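Local coordinates for protein phenolpthiocerol synthesis type-I polyketide synthase ppsA (Mycobacterium bovis, PDB 7AKC) that probably loads extender units as the acyltransferase domain of a polyketide synthase that builds the lipid core of mycobacterial phthiocerols and phenolphthiocerols, at residues Val78-Ile83 / Leu140-Ser145; His214-Asp219 / Asn263-Val268. All blocks are in the same frame, centred on the assembly; numbering follows the deposited sequence.

Contact 1 (Val78-Ile83 / Leu140-Ser145); sequences VGIEQI and LMAPLS
Ile80 packs with both of its branches on Met141 and Ala142. Ile80 CG2 lies 3.7 Å from Ala142 CB, while the longer branch reaches past it and sets Ile80 CD1 3.9 Å from Met141 CB. This division of labour follows from the side chain's torsions: CG1 stands opposite the backbone nitrogen (chi1 -176°) and the chain continues extended, carrying CD1 on to Met141. The Ile80 and Met141 side chains cross at about a right angle, and the bend at the end of Met141 brings its CE within 4.1 Å of Ile80 CD1. At the margin the carboxylate of Glu81 approaches the same Ala142 methyl beside Ile80 CG2, with Glu81 OE1 3.9 Å from Ala142 CB, a van der Waals approach and no more.

Polar joining is left to a water. It accepts from Ile80 N at 3.0 Å and donates to Ser145 OG at 2.7 Å. That hydroxyl is itself fixed, since Ser145 OG donates to Ala142 O over 2.6 Å, in the carbonyl plane and on a lone pair; the same oxygen also accepts from Ser145 N, so two bonds grip it. Farther out, Val78 N hydrogen-bonds Gln82 OE1 almost straight, tying the backbone of the preceding loop to the first turn. Ile80 also touches Val211 and Ser138. The whole is helix-to-helix packing within the acyltransferase domain: the first turn of helix 79-100 rests on the end of helix 127-141, where the chain tightens into a 3-10 turn.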
ATOM      1  N   VAL A  78      13.188 -12.931   9.510  1.00 49.72           N
ATOM      2  CA  VAL A  78      13.155 -12.279  10.815  1.00 47.17           C
ATOM      3  C   VAL A  78      13.452 -10.790  10.734  1.00 44.77           C
ATOM      4  O   VAL A  78      14.493 -10.400  10.227  1.00 44.57           O
ATOM      5  CB  VAL A  78      14.161 -13.007  11.757  1.00 47.80           C
ATOM      6  CG1 VAL A  78      14.337 -12.255  13.054  1.00 47.78           C
ATOM      7  CG2 VAL A  78      13.732 -14.445  12.023  1.00 48.46           C
ATOM      8  N   GLY A  79      12.558  -9.963  11.268  1.00 43.05           N
ATOM      9  CA  GLY A  79      12.752  -8.515  11.273  1.00 41.40           C
ATOM     10  C   GLY A  79      12.252  -7.814  10.024  1.00 39.17           C
ATOM     11  O   GLY A  79      12.209  -8.426   8.956  1.00 39.20           O
ATOM     12  N   ILE A  80      11.887  -6.515  10.144  1.00 36.80           N
ATOM     13  CA  ILE A  80      11.348  -5.727   9.024  1.00 35.00           C
ATOM     14  C   ILE A  80      12.203  -5.814   7.759  1.00 36.61           C
ATOM     15  O   ILE A  80      11.655  -6.072   6.695  1.00 36.58           O
ATOM     16  CB  ILE A  80      11.047  -4.248   9.400  1.00 33.21           C
ATOM     17  CG1 ILE A  80      10.389  -3.494   8.230  1.00 33.59           C
ATOM     18  CG2 ILE A  80      12.286  -3.499   9.890  1.00 32.72           C
ATOM     19  CD1 ILE A  80       9.801  -2.125   8.706  1.00 33.61           C
ATOM     20  N   GLU A  81      13.540  -5.651   7.869  1.00 39.13           N
ATOM     21  CA  GLU A  81      14.386  -5.710   6.672  1.00 42.05           C
ATOM     22  C   GLU A  81      14.252  -7.060   5.918  1.00 44.73           C
ATOM     23  O   GLU A  81      13.872  -7.076   4.743  1.00 45.47           O
ATOM     24  CB  GLU A  81      15.839  -5.379   7.042  1.00 45.19           C
ATOM     25  CG  GLU A  81      15.971  -4.021   7.708  1.00 49.24           C
ATOM     26  CD  GLU A  81      17.252  -3.814   8.483  1.00 54.31           C
ATOM     27  OE1 GLU A  81      17.248  -4.036   9.720  1.00 52.13           O
ATOM     28  OE2 GLU A  81      18.259  -3.422   7.849  1.00 56.21           O
ATOM     29  N   GLN A  82      14.497  -8.191   6.603  1.00 46.46           N
ATOM     30  CA  GLN A  82      14.349  -9.511   5.978  1.00 47.54           C
ATOM     31  C   GLN A  82      12.923  -9.744   5.477  1.00 47.44           C
ATOM     32  O   GLN A  82      12.759 -10.206   4.351  1.00 48.62           O
ATOM     33  CB  GLN A  82      14.707 -10.640   6.963  1.00 50.87           C
ATOM     34  CG  GLN A  82      16.188 -10.969   7.061  1.00 55.36           C
ATOM     35  CD  GLN A  82      16.376 -12.457   7.309  1.00 63.85           C
ATOM     36  OE1 GLN A  82      15.793 -13.056   8.231  1.00 64.13           O
ATOM     37  NE2 GLN A  82      17.205 -13.088   6.487  1.00 67.73           N
ATOM     38  N   ILE A  83      11.891  -9.444   6.294  1.00 46.12           N
ATOM     39  CA  ILE A  83      10.496  -9.663   5.878  1.00 46.64           C
ATOM     40  C   ILE A  83      10.134  -8.860   4.616  1.00 46.66           C
ATOM     41  O   ILE A  83       9.584  -9.435   3.668  1.00 47.30           O
ATOM     42  CB  ILE A  83       9.514  -9.437   7.053  1.00 46.26           C
ATOM     43  CG1 ILE A  83       9.517 -10.658   7.977  1.00 46.66           C
ATOM     44  CG2 ILE A  83       8.076  -9.124   6.576  1.00 46.04           C
ATOM     45  CD1 ILE A  83       9.212 -10.365   9.449  1.00 47.86           C
ATOM     46  N   LEU A 140      15.997   2.187   8.007  1.00 36.72           N
ATOM     47  CA  LEU A 140      15.606   3.409   8.714  1.00 35.72           C
ATOM     48  C   LEU A 140      14.398   3.226   9.629  1.00 32.10           C
ATOM     49  O   LEU A 140      14.287   3.910  10.643  1.00 32.29           O
ATOM     50  CB  LEU A 140      15.282   4.512   7.709  1.00 37.31           C
ATOM     51  CG  LEU A 140      16.506   5.086   7.005  1.00 40.92           C
ATOM     52  CD1 LEU A 140      16.087   6.040   5.875  1.00 41.96           C
ATOM     53  CD2 LEU A 140      17.452   5.776   8.008  1.00 42.83           C
ATOM     54  N   MET A 141      13.512   2.308   9.270  1.00 29.37           N
ATOM     55  CA  MET A 141      12.253   2.103  10.032  1.00 27.41           C
ATOM     56  C   MET A 141      12.479   1.131  11.197  1.00 27.71           C
ATOM     57  O   MET A 141      11.774   1.253  12.188  1.00 27.06           O
ATOM     58  CB  MET A 141      11.179   1.544   9.093  1.00 27.30           C
ATOM     59  CG  MET A 141      10.544   2.598   8.215  1.00 27.80           C
ATOM     60  SD  MET A 141       9.555   1.895   6.880  1.00 31.86           S
ATOM     61  CE  MET A 141       8.047   1.486   7.753  1.00 29.40           C
ATOM     62  N   ALA A 142      13.453   0.227  11.075  1.00 28.12           N
ATOM     63  CA  ALA A 142      13.655  -0.790  12.083  1.00 29.40           C
ATOM     64  C   ALA A 142      13.739  -0.283  13.538  1.00 29.09           C
ATOM     65  O   ALA A 142      13.165  -0.946  14.401  1.00 29.02           O
ATOM     66  CB  ALA A 142      14.884  -1.642  11.743  1.00 31.64           C
ATOM     67  N   PRO A 143      14.436   0.830  13.874  1.00 29.79           N
ATOM     68  CA  PRO A 143      14.508   1.237  15.289  1.00 29.38           C
ATOM     69  C   PRO A 143      13.116   1.594  15.875  1.00 26.95           C
ATOM     70  O   PRO A 143      12.963   1.632  17.097  1.00 26.83           O
ATOM     71  CB  PRO A 143      15.422   2.457  15.240  1.00 31.47           C
ATOM     72  CG  PRO A 143      16.300   2.236  14.027  1.00 31.97           C
ATOM     73  CD  PRO A 143      15.284   1.701  13.041  1.00 31.01           C
ATOM     74  N   LEU A 144      12.094   1.706  15.027  1.00 25.88           N
ATOM     75  CA  LEU A 144      10.713   2.041  15.487  1.00 26.50           C
ATOM     76  C   LEU A 144       9.891   0.759  15.634  1.00 28.47           C
ATOM     77  O   LEU A 144       8.688   0.860  15.875  1.00 29.58           O
ATOM     78  CB  LEU A 144      10.082   3.006  14.481  1.00 27.19           C
ATOM     79  CG  LEU A 144      10.814   4.333  14.304  1.00 29.64           C
ATOM     80  CD1 LEU A 144      10.021   5.277  13.424  1.00 29.66           C
ATOM     81  CD2 LEU A 144      11.100   4.979  15.648  1.00 32.08           C
ATOM     82  N   SER A 145      10.528  -0.402  15.490  1.00 28.50           N
ATOM     83  CA  SER A 145       9.834  -1.674  15.585  1.00 29.49           C
ATOM     84  C   SER A 145       8.998  -1.774  16.876  1.00 29.57           C
ATOM     85  O   SER A 145       9.479  -1.500  17.977  1.00 29.91           O
ATOM     86  CB  SER A 145      10.835  -2.834  15.474  1.00 31.71           C
ATOM     87  OG  SER A 145      11.421  -2.920  14.173  1.00 32.38           O
TER
HETATM   88  O   HOH W   1      11.385  -5.225  12.813  1.00 29.06           O

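Contact 2 (His214-Asp219 / Asn263-Val268); sequences HNPAMD and NMRNPV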
ATOM      1  N   HIS A 214       2.895   5.692   7.379  1.00 22.06           N
ATOM      2  CA  HIS A 214       1.692   6.527   7.107  1.00 21.73           C
ATOM      3  C   HIS A 214       1.201   7.254   8.357  1.00 22.49           C
ATOM      4  O   HIS A 214      -0.011   7.361   8.526  1.00 22.46           O
ATOM      5  CB  HIS A 214       0.640   5.731   6.341  1.00 22.51           C
ATOM      6  CG  HIS A 214       1.267   4.862   5.317  1.00 20.94           C
ATOM      7  ND1 HIS A 214       2.021   5.375   4.296  1.00 21.99           N
ATOM      8  CD2 HIS A 214       1.323   3.525   5.201  1.00 23.50           C
ATOM      9  CE1 HIS A 214       2.491   4.396   3.567  1.00 24.62           C
ATOM     10  NE2 HIS A 214       2.087   3.265   4.106  1.00 25.06           N
ATOM     11  N   ASN A 215       2.141   7.767   9.139  1.00 22.15           N
ATOM     12  CA  ASN A 215       1.793   8.509  10.376  1.00 22.65           C
ATOM     13  C   ASN A 215       2.974   9.419  10.737  1.00 23.17           C
ATOM     14  O   ASN A 215       4.047   9.213  10.186  1.00 22.22           O
ATOM     15  CB  ASN A 215       1.308   7.554  11.472  1.00 21.36           C
ATOM     16  CG  ASN A 215       2.423   6.728  12.068  1.00 22.44           C
ATOM     17  OD1 ASN A 215       3.072   7.154  13.010  1.00 23.17           O
ATOM     18  ND2 ASN A 215       2.641   5.545  11.527  1.00 21.76           N
ATOM     19  N   PRO A 216       2.804  10.420  11.627  1.00 23.65           N
ATOM     20  CA  PRO A 216       3.872  11.371  11.945  1.00 23.69           C
ATOM     21  C   PRO A 216       5.213  10.808  12.435  1.00 24.07           C
ATOM     22  O   PRO A 216       6.174  11.507  12.397  1.00 25.65           O
ATOM     23  CB  PRO A 216       3.241  12.245  13.039  1.00 25.03           C
ATOM     24  CG  PRO A 216       1.780  12.219  12.721  1.00 24.82           C
ATOM     25  CD  PRO A 216       1.554  10.789  12.296  1.00 23.20           C
ATOM     26  N   ALA A 217       5.233   9.556  12.867  1.00 23.27           N
ATOM     27  CA  ALA A 217       6.493   8.925  13.306  1.00 23.69           C
ATOM     28  C   ALA A 217       7.456   8.781  12.124  1.00 24.36           C
ATOM     29  O   ALA A 217       8.652   8.646  12.351  1.00 25.08           O
ATOM     30  CB  ALA A 217       6.208   7.596  13.925  1.00 24.90           C
ATOM     31  N   MET A 218       6.921   8.799  10.908  1.00 23.97           N
ATOM     32  CA  MET A 218       7.776   8.706   9.700  1.00 23.81           C
ATOM     33  C   MET A 218       8.438  10.050   9.356  1.00 26.49           C
ATOM     34  O   MET A 218       9.389  10.035   8.573  1.00 27.27           O
ATOM     35  CB  MET A 218       6.950   8.202   8.514  1.00 22.48           C
ATOM     36  CG  MET A 218       6.300   6.869   8.777  1.00 22.64           C
ATOM     37  SD  MET A 218       7.507   5.530   8.848  1.00 27.01           S
ATOM     38  CE  MET A 218       7.479   5.135  10.595  1.00 26.73           C
ATOM     39  N   ASP A 219       7.957  11.160   9.910  1.00 27.56           N
ATOM     40  CA  ASP A 219       8.513  12.486   9.542  1.00 28.90           C
ATOM     41  C   ASP A 219      10.018  12.494   9.792  1.00 31.26           C
ATOM     42  O   ASP A 219      10.755  12.957   8.928  1.00 32.82           O
ATOM     43  CB  ASP A 219       7.917  13.599  10.391  1.00 29.52           C
ATOM     44  CG  ASP A 219       6.448  13.871  10.158  1.00 31.36           C
ATOM     45  OD1 ASP A 219       5.941  13.449   9.124  1.00 30.57           O
ATOM     46  OD2 ASP A 219       5.843  14.519  11.015  1.00 33.64           O
ATOM     47  N   ASN A 263       6.019   8.929   0.196  1.00 29.26           N
ATOM     48  CA  ASN A 263       5.172   7.735   0.179  1.00 28.77           C
ATOM     49  C   ASN A 263       5.064   7.056   1.549  1.00 28.50           C
ATOM     50  O   ASN A 263       3.977   6.609   1.943  1.00 28.03           O
ATOM     51  CB  ASN A 263       5.651   6.752  -0.909  1.00 30.47           C
ATOM     52  CG  ASN A 263       5.093   5.372  -0.760  1.00 31.50           C
ATOM     53  OD1 ASN A 263       5.691   4.520  -0.079  1.00 32.72           O
ATOM     54  ND2 ASN A 263       3.899   5.159  -1.297  1.00 29.66           N
ATOM     55  N   MET A 264       6.179   7.013   2.269  1.00 29.25           N
ATOM     56  CA  MET A 264       6.197   6.344   3.599  1.00 28.57           C
ATOM     57  C   MET A 264       5.401   7.141   4.649  1.00 27.61           C
ATOM     58  O   MET A 264       4.958   6.521   5.605  1.00 27.55           O
ATOM     59  CB  MET A 264       7.642   6.131   4.071  1.00 31.74           C
ATOM     60  CG  MET A 264       8.323   7.372   4.569  1.00 35.84           C
ATOM     61  SD  MET A 264      10.075   7.094   4.871  1.00 42.66           S
ATOM     62  CE  MET A 264      10.009   5.578   5.817  1.00 32.36           C
ATOM     63  N   ARG A 265       5.223   8.447   4.464  1.00 26.23           N
ATOM     64  CA  ARG A 265       4.518   9.299   5.463  1.00 25.87           C
ATOM     65  C   ARG A 265       3.065   9.527   5.046  1.00 24.12           C
ATOM     66  O   ARG A 265       2.192   9.455   5.910  1.00 24.62           O
ATOM     67  CB  ARG A 265       5.222  10.653   5.582  1.00 27.18           C
ATOM     68  CG  ARG A 265       4.465  11.720   6.353  1.00 27.83           C
ATOM     69  CD  ARG A 265       4.163  11.281   7.766  1.00 26.25           C
ATOM     70  NE  ARG A 265       3.381  12.281   8.466  1.00 28.02           N
ATOM     71  CZ  ARG A 265       2.058  12.310   8.514  1.00 26.86           C
ATOM     72  NH1 ARG A 265       1.345  11.379   7.906  1.00 22.21           N
ATOM     73  NH2 ARG A 265       1.453  13.272   9.180  1.00 28.51           N
ATOM     74  N   ASN A 266       2.829   9.808   3.760  1.00 23.52           N
ATOM     75  CA  ASN A 266       1.479  10.148   3.334  1.00 23.74           C
ATOM     76  C   ASN A 266       0.503   9.010   3.551  1.00 24.59           C
ATOM     77  O   ASN A 266       0.898   7.840   3.507  1.00 24.50           O
ATOM     78  CB  ASN A 266       1.481  10.467   1.829  1.00 24.43           C
ATOM     79  CG  ASN A 266       1.859  11.882   1.495  1.00 27.77           C
ATOM     80  OD1 ASN A 266       2.328  12.652   2.338  1.00 29.32           O
ATOM     81  ND2 ASN A 266       1.721  12.231   0.222  1.00 27.76           N
ATOM     82  N   PRO A 267      -0.796   9.325   3.680  1.00 25.04           N
ATOM     83  CA  PRO A 267      -1.801   8.256   3.638  1.00 24.50           C
ATOM     84  C   PRO A 267      -1.700   7.478   2.305  1.00 22.92           C
ATOM     85  O   PRO A 267      -1.124   7.947   1.302  1.00 23.79           O
ATOM     86  CB  PRO A 267      -3.152   9.003   3.653  1.00 26.49           C
ATOM     87  CG  PRO A 267      -2.865  10.388   3.878  1.00 28.76           C
ATOM     88  CD  PRO A 267      -1.397  10.662   3.715  1.00 25.67           C
ATOM     89  N   VAL A 268      -2.223   6.269   2.313  1.00 21.53           N
ATOM     90  CA  VAL A 268      -2.215   5.389   1.116  1.00 21.54           C
ATOM     91  C   VAL A 268      -3.575   5.563   0.425  1.00 22.03           C
ATOM     92  O   VAL A 268      -4.613   5.169   0.998  1.00 21.89           O
ATOM     93  CB  VAL A 268      -2.052   3.928   1.544  1.00 22.39           C
ATOM     94  CG1 VAL A 268      -2.143   3.011   0.315  1.00 22.68           C
ATOM     95  CG2 VAL A 268      -0.745   3.714   2.321  1.00 23.75           C
TER
HETATM   96  O   HOH W   2      -1.259   9.616   7.488  1.00 35.36           O
HETATM   97  O   HOH W   3       3.322  15.008  10.608  1.00 35.96           O
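Torsions place the ring of His214 and the guanidinium of Arg265 against their partners. In His214, CG lies opposite the carbonyl carbon (chi1 -40°), which sets the ring at Asn266 and Val268; in Arg265 a bend at chi2 (59°) brings the guanidinium to Asn215, Pro216 and Asp219. His214 ND1 donates to Asn266 O at 2.8 Å, the oxygen standing out of the ring plane and the bond well short of straight. Val268 CG2 sits 3.4 Å from the centroid of the His214 ring, a CH-pi contact over one face, while Asn263 O lies in plane at the edge, 3.1 Å from His214 CE1. The backbone joins in through a hydrogen bond from His214 N to Met264 O. Beyond the ring, His214 NE2 is hydrogen-bonded to Ser112 OG, consistent with the Ser-His pair of acyltransferases, the serine lying on a probable nucleophile elbow.

The guanidinium spreads over the Asn215-Pro216 peptide, and Arg265 NE forms a salt bridge with Asp219 OD1 at 2.9 Å, met on the syn side. A water links Asp219 OD2 to Arg265 NH2, a pairing that should restrict the rotation of both groups. Alongside, Met218 SD packs on Met264 CE.

The loop after strand 204-207 is thus held on the end of helix 257-265, with Gln222 of helix 222-228 touching Arg265, Pro216 touching Thr171 of strand 171-177, and Val268 backbone-hydrogen-bonded to Gly173 and Tyr175 of that strand.

Both contacts are partly buried, with Ile80 and Met141 buried in contact 1 and His214 and Met264 in contact 2. Contact 1 is the smaller and more peripheral, its centre about 17 Å from the centre of the chain against about 11 Å for contact 2. Apolar methyl packing and one bridging water serve the first; the second relies on direct backbone and imidazole bonds and a salt bridge, and buries nearly three times the surface. Two helix ends meet in contact 1, whereas contact 2 fastens a loop that presents a histidine beside the probable nucleophile. Met141 SD lies 3.9 Å from Met264 CE, and Leu144 CD1 touches Met218 CE, so residues 140-145 pack against both segments of contact 2.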